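PDB 6JEA: beta-hexosaminidase Amuc_2018, which hydrolyses terminal non-reducing N-acetyl-D-hexosamine residues in N-acetyl-beta-D-hexosaminides, including N-acetylglucosamine from unbranched N-glycans and chitobiose. Local coordinates for residues 251-256 / 305-310; 36-41 / 85-90. All coordinates share one frame; numbering follows the deposited sequence.

Contact 1: 251-256 / 305-310. With NAG (2-acetamido-2-deoxy-beta-D-glucopyranose), chain B.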
# COMPACT_ATOMS: atom_id res chain seq x y z
N ILE A 251 -6.08 -10.28 -6.44
CA ILE A 251 -5.78 -10.29 -5.01
C ILE A 251 -6.79 -9.40 -4.30
O ILE A 251 -6.99 -8.24 -4.69
CB ILE A 251 -4.34 -9.80 -4.74
CG1 ILE A 251 -3.33 -10.70 -5.44
CG2 ILE A 251 -4.08 -9.75 -3.26
CD1 ILE A 251 -1.90 -10.24 -5.29
N VAL A 252 -7.44 -9.94 -3.27
CA VAL A 252 -8.42 -9.20 -2.49
C VAL A 252 -7.96 -9.19 -1.04
O VAL A 252 -7.81 -10.25 -0.42
CB VAL A 252 -9.83 -9.80 -2.62
CG1 VAL A 252 -10.83 -8.97 -1.82
CG2 VAL A 252 -10.24 -9.88 -4.08
N HIS A 253 -7.71 -8.00 -0.51
CA HIS A 253 -7.38 -7.82 0.90
C HIS A 253 -8.69 -7.72 1.68
O HIS A 253 -9.50 -6.82 1.42
CB HIS A 253 -6.52 -6.57 1.09
CG HIS A 253 -5.79 -6.52 2.40
ND1 HIS A 253 -6.41 -6.77 3.60
CD2 HIS A 253 -4.50 -6.22 2.69
CE1 HIS A 253 -5.53 -6.63 4.58
NE2 HIS A 253 -4.36 -6.30 4.05
N LEU A 254 -8.90 -8.65 2.61
CA LEU A 254 -10.14 -8.71 3.37
C LEU A 254 -10.04 -8.00 4.72
O LEU A 254 -10.99 -8.04 5.50
CB LEU A 254 -10.55 -10.17 3.58
CG LEU A 254 -10.77 -11.00 2.32
CD1 LEU A 254 -11.13 -12.43 2.68
CD2 LEU A 254 -11.84 -10.37 1.45
N GLY A 255 -8.92 -7.34 5.00
CA GLY A 255 -8.69 -6.79 6.32
C GLY A 255 -8.27 -7.88 7.28
O GLY A 255 -7.10 -8.27 7.32
N GLY A 256 -9.22 -8.39 8.06
CA GLY A 256 -8.97 -9.54 8.90
C GLY A 256 -8.46 -9.24 10.29
O GLY A 256 -8.17 -10.18 11.04
N GLN A 305 -5.84 -11.75 1.13
CA GLN A 305 -4.74 -11.24 1.94
C GLN A 305 -5.30 -10.73 3.25
O GLN A 305 -6.46 -10.32 3.33
CB GLN A 305 -3.97 -10.13 1.22
CG GLN A 305 -3.11 -10.61 0.08
CD GLN A 305 -2.22 -9.52 -0.45
OE1 GLN A 305 -2.45 -8.34 -0.21
NE2 GLN A 305 -1.18 -9.91 -1.19
N PHE A 306 -4.47 -10.76 4.30
CA PHE A 306 -4.97 -10.39 5.62
C PHE A 306 -3.98 -9.52 6.37
O PHE A 306 -2.77 -9.62 6.17
CB PHE A 306 -5.28 -11.62 6.49
CG PHE A 306 -6.26 -12.57 5.88
CD1 PHE A 306 -5.83 -13.60 5.05
CD2 PHE A 306 -7.61 -12.47 6.15
CE1 PHE A 306 -6.73 -14.49 4.49
CE2 PHE A 306 -8.52 -13.35 5.60
CZ PHE A 306 -8.08 -14.37 4.77
N TRP A 307 -4.50 -8.66 7.25
CA TRP A 307 -3.70 -8.12 8.34
C TRP A 307 -3.47 -9.23 9.35
O TRP A 307 -4.43 -9.82 9.85
CB TRP A 307 -4.39 -6.93 9.00
CG TRP A 307 -4.68 -5.78 8.07
CD1 TRP A 307 -5.91 -5.34 7.68
CD2 TRP A 307 -3.72 -4.93 7.42
NE1 TRP A 307 -5.78 -4.27 6.83
CE2 TRP A 307 -4.45 -3.99 6.66
CE3 TRP A 307 -2.33 -4.86 7.42
CZ2 TRP A 307 -3.83 -3.01 5.89
CZ3 TRP A 307 -1.71 -3.88 6.66
CH2 TRP A 307 -2.46 -2.97 5.90
N TYR A 308 -2.21 -9.53 9.64
CA TYR A 308 -1.89 -10.74 10.40
C TYR A 308 -2.41 -10.64 11.83
O TYR A 308 -2.25 -9.62 12.50
CB TYR A 308 -0.39 -10.98 10.40
CG TYR A 308 0.02 -12.34 10.94
CD1 TYR A 308 -0.60 -13.50 10.48
CD2 TYR A 308 1.02 -12.47 11.89
CE1 TYR A 308 -0.24 -14.74 10.96
CE2 TYR A 308 1.40 -13.71 12.37
CZ TYR A 308 0.77 -14.84 11.90
OH TYR A 308 1.14 -16.08 12.38
N GLU A 309 -3.04 -11.72 12.29
CA GLU A 309 -3.37 -11.92 13.70
C GLU A 309 -2.78 -13.26 14.11
O GLU A 309 -3.14 -14.30 13.54
CB GLU A 309 -4.88 -11.89 13.95
CG GLU A 309 -5.54 -10.53 13.71
CD GLU A 309 -5.20 -9.49 14.77
OE1 GLU A 309 -4.37 -9.78 15.66
OE2 GLU A 309 -5.77 -8.38 14.71
N GLY A 310 -1.90 -13.25 15.11
CA GLY A 310 -1.14 -14.45 15.45
C GLY A 310 -2.03 -15.63 15.79
O GLY A 310 -1.87 -16.72 15.23
C1 NAG B . -4.02 0.75 11.75
C2 NAG B . -5.49 0.40 11.53
C3 NAG B . -6.19 1.48 10.71
C4 NAG B . -5.93 2.86 11.29
C5 NAG B . -4.44 3.08 11.48
C6 NAG B . -4.10 4.40 12.14
C7 NAG B . -6.06 -1.99 11.47
C8 NAG B . -6.10 -3.23 10.63
N2 NAG B . -5.61 -0.89 10.87
O1 NAG B . -3.44 -0.19 12.60
O3 NAG B . -7.58 1.22 10.68
O4 NAG B . -6.43 3.86 10.41
O5 NAG B . -3.92 2.05 12.33
O6 NAG B . -2.70 4.57 12.25
O7 NAG B . -6.41 -1.99 12.65

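Contact 2: 36-41 / 85-90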
# COMPACT_ATOMS: atom_id res chain seq x y z
N THR A 36 13.72 -11.17 -15.82
CA THR A 36 12.67 -10.33 -16.38
C THR A 36 12.48 -9.03 -15.61
O THR A 36 11.94 -8.06 -16.16
CB THR A 36 11.34 -11.09 -16.44
OG1 THR A 36 10.95 -11.48 -15.11
CG2 THR A 36 11.47 -12.32 -17.32
N ASP A 37 12.94 -8.98 -14.36
CA ASP A 37 12.82 -7.78 -13.52
C ASP A 37 14.15 -7.06 -13.35
O ASP A 37 14.25 -6.17 -12.50
CB ASP A 37 12.25 -8.16 -12.15
CG ASP A 37 13.15 -9.11 -11.39
OD1 ASP A 37 13.94 -9.83 -12.04
OD2 ASP A 37 13.08 -9.13 -10.14
N ALA A 38 15.17 -7.42 -14.12
CA ALA A 38 16.50 -6.84 -13.99
C ALA A 38 16.86 -6.03 -15.22
O ALA A 38 16.29 -6.21 -16.30
CB ALA A 38 17.54 -7.94 -13.77
N TYR A 39 17.82 -5.13 -15.06
CA TYR A 39 18.28 -4.33 -16.18
C TYR A 39 19.76 -4.01 -16.03
O TYR A 39 20.35 -4.17 -14.95
CB TYR A 39 17.46 -3.03 -16.32
CG TYR A 39 17.70 -2.04 -15.21
CD1 TYR A 39 18.74 -1.11 -15.29
CD2 TYR A 39 16.91 -2.03 -14.07
CE1 TYR A 39 18.97 -0.20 -14.27
CE2 TYR A 39 17.13 -1.13 -13.05
CZ TYR A 39 18.16 -0.22 -13.15
OH TYR A 39 18.39 0.68 -12.13
N ARG A 40 20.34 -3.56 -17.14
CA ARG A 40 21.71 -3.07 -17.18
C ARG A 40 21.72 -1.76 -17.97
O ARG A 40 21.34 -1.74 -19.14
CB ARG A 40 22.65 -4.09 -17.83
CG ARG A 40 24.12 -3.71 -17.75
CD ARG A 40 25.02 -4.73 -18.43
NE ARG A 40 24.91 -4.68 -19.88
CZ ARG A 40 24.35 -5.63 -20.63
NH1 ARG A 40 23.85 -6.72 -20.06
NH2 ARG A 40 24.30 -5.49 -21.95
N LEU A 41 22.15 -0.68 -17.32
CA LEU A 41 22.22 0.63 -17.94
C LEU A 41 23.68 1.07 -17.99
O LEU A 41 24.33 1.17 -16.95
CB LEU A 41 21.37 1.65 -17.17
CG LEU A 41 21.25 3.04 -17.78
CD1 LEU A 41 20.70 2.96 -19.19
CD2 LEU A 41 20.38 3.93 -16.91
N THR A 85 24.03 -2.57 -12.97
CA THR A 85 23.34 -3.85 -13.08
C THR A 85 22.43 -3.98 -11.87
O THR A 85 22.91 -3.96 -10.73
CB THR A 85 24.32 -5.00 -13.17
OG1 THR A 85 25.36 -4.67 -14.11
CG2 THR A 85 23.62 -6.27 -13.63
N ASP A 86 21.13 -4.09 -12.11
CA ASP A 86 20.16 -3.85 -11.05
C ASP A 86 19.01 -4.85 -11.12
O ASP A 86 18.53 -5.19 -12.20
CB ASP A 86 19.63 -2.42 -11.15
CG ASP A 86 19.09 -1.90 -9.83
OD1 ASP A 86 19.13 -2.64 -8.83
OD2 ASP A 86 18.63 -0.74 -9.81
N LYS A 87 18.57 -5.30 -9.94
CA LYS A 87 17.36 -6.10 -9.78
C LYS A 87 16.92 -6.00 -8.33
O LYS A 87 17.75 -5.79 -7.44
CB LYS A 87 17.59 -7.56 -10.19
CG LYS A 87 18.31 -8.41 -9.16
CD LYS A 87 18.43 -9.85 -9.65
CE LYS A 87 17.09 -10.42 -10.10
NZ LYS A 87 16.07 -10.45 -9.01
N PRO A 88 15.62 -6.13 -8.05
CA PRO A 88 15.12 -5.86 -6.70
C PRO A 88 15.39 -6.98 -5.71
O PRO A 88 15.40 -8.17 -6.05
CB PRO A 88 13.61 -5.69 -6.92
CG PRO A 88 13.32 -6.52 -8.12
CD PRO A 88 14.53 -6.38 -9.01
N ARG A 89 15.58 -6.58 -4.45
CA ARG A 89 15.75 -7.56 -3.37
C ARG A 89 14.44 -8.28 -3.08
O ARG A 89 14.43 -9.49 -2.82
CB ARG A 89 16.27 -6.87 -2.11
CG ARG A 89 16.48 -7.82 -0.93
CD ARG A 89 16.74 -7.08 0.37
NE ARG A 89 16.86 -7.99 1.50
CZ ARG A 89 16.92 -7.62 2.78
NH1 ARG A 89 16.87 -6.33 3.10
NH2 ARG A 89 17.03 -8.53 3.73
N TYR A 90 13.32 -7.55 -3.10
CA TYR A 90 12.02 -8.14 -2.85
C TYR A 90 11.07 -7.87 -4.01
O TYR A 90 11.13 -6.79 -4.62
CB TYR A 90 11.39 -7.58 -1.56
CG TYR A 90 12.06 -8.05 -0.29
CD1 TYR A 90 11.79 -9.31 0.23
CD2 TYR A 90 12.93 -7.23 0.40
CE1 TYR A 90 12.39 -9.74 1.39
CE2 TYR A 90 13.53 -7.65 1.57
CZ TYR A 90 13.26 -8.91 2.06
OH TYR A 90 13.86 -9.33 3.23

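Contact 1: 251-256 / 305-310
Two neighbouring parallel strands of the catalytic beta/alpha barrel meet here, with His253 paired to Gln305 and Trp307 at the substrate end. Three backbone bonds hold the strands: Gln305 N to Val252 O, Leu254 N to Gln305 O, and Trp307 N to Gly255 O. The last is short, 2.6 Å from Trp307 N to Gly255 O. The side chains of His253 and Gln305 lie on the same face of the sheet, which also carries the indole of Trp307. His253 has CG anti to the backbone N (chi1 -163°), which swings its imidazole toward Trp307. His253 NE2 sits over the centre of the indole, 3.5 Å from Trp307 CE2. The two ring planes are 48° apart, so the pair is oblique. Two residues on, Gly255 N donates to His253 ND1 at 2.9 Å, in the ring plane, which helps set the imidazole's rotation. The other face of the indole meets the bound N-acetylglucosamine: Trp307 CD1 lies 3.6 Å from the acetamide methyl carbon C8 of NAG. Trp307 NE1 is bonded to Glu187, which pins the ring's edge. An alanine in place of Trp307 would probably leave the acetamide methyl and His253 without the surface between them, and Glu187 without its indole donor. Toward the start of the strands, the Gln305 amide rests on Ile251, with Ile251 CG2 3.4 Å from Gln305 CD, while Gln305 OE1 bonds Tyr322. On the opposite face of the sheet, Leu254 and Phe306 lie side by side. Past the strand end, Glu309 OE2 accepts a hydrogen bond from the backbone N of the catalytic Glu258 and pairs with Arg325. A tryptophan lining the pocket for the substrate acetamide, at the C-terminal ends of the barrel strands, is typical of the family 20 hexosaminidase active site.

Contact 2: 36-41 / 85-90
Tyr39 and Asp86 lie side by side and point the same way from their strands. The Asp86 CB methylene sits over the face of the tyrosine ring, 3.7 Å from its centroid, in a CH-pi contact. Tyr39 CG falls between the backbone N and the carbonyl carbon (chi1 69°), which brings the ring under this methylene. The carboxylate plane is turned 65° from the ring. Asp86 OD2 comes 2.7 Å from Tyr39 OH, a weak bond; the hydroxyl is also hydrogen-bonded to Thr64 OG1. Asp86 OD1 is held separately by Trp426 NE1 and the backbone N of Ser11. The aspartate thus links the N-terminal sheet to the helix 417-426 of the catalytic domain. The strands 39-44 and 79-86 are antiparallel neighbours in the sheet of the family 20 domain 2, with helix 55-74 packed on the Tyr39 side. Tyr39 and Asp86 form a hydrogen-bonded pair, with both N-to-O distances 2.9 Å (Tyr39 N to Asp86 O, Asp86 N to Tyr39 O). On the other face of the sheet, Arg40 and Thr85 run alongside each other. Beyond the strands, the Asp37 and Lys87 side chains cross obliquely. Lys87 bends back at its last two torsions, and Lys87 NZ makes a weak salt bridge of 3.5 Å to Asp37 OD2. The same Asp37 OD2 lies against the Pro88 ring, 3.3 Å from Pro88 CD.

In the fold
Contact 1 is the more deeply buried of the two and lies in the catalytic barrel. Contact 2 is only partly buried and lies in the N-terminal domain. Their nearest atoms are about 13 Å apart, and no strand is common to both. Contact 1 joins parallel strands, and its side chains are largely aromatic, with one indole face against an imidazole and the other against the acetamide methyl of the sugar. Contact 2 joins antiparallel strands, and carboxylates matter more there: one lies beside a tyrosine, the other in a weak, partly exposed salt bridge. Contact 2 is away from the annotated sites, but the chain after 85-90 leads into the first barrel strand, 92-97.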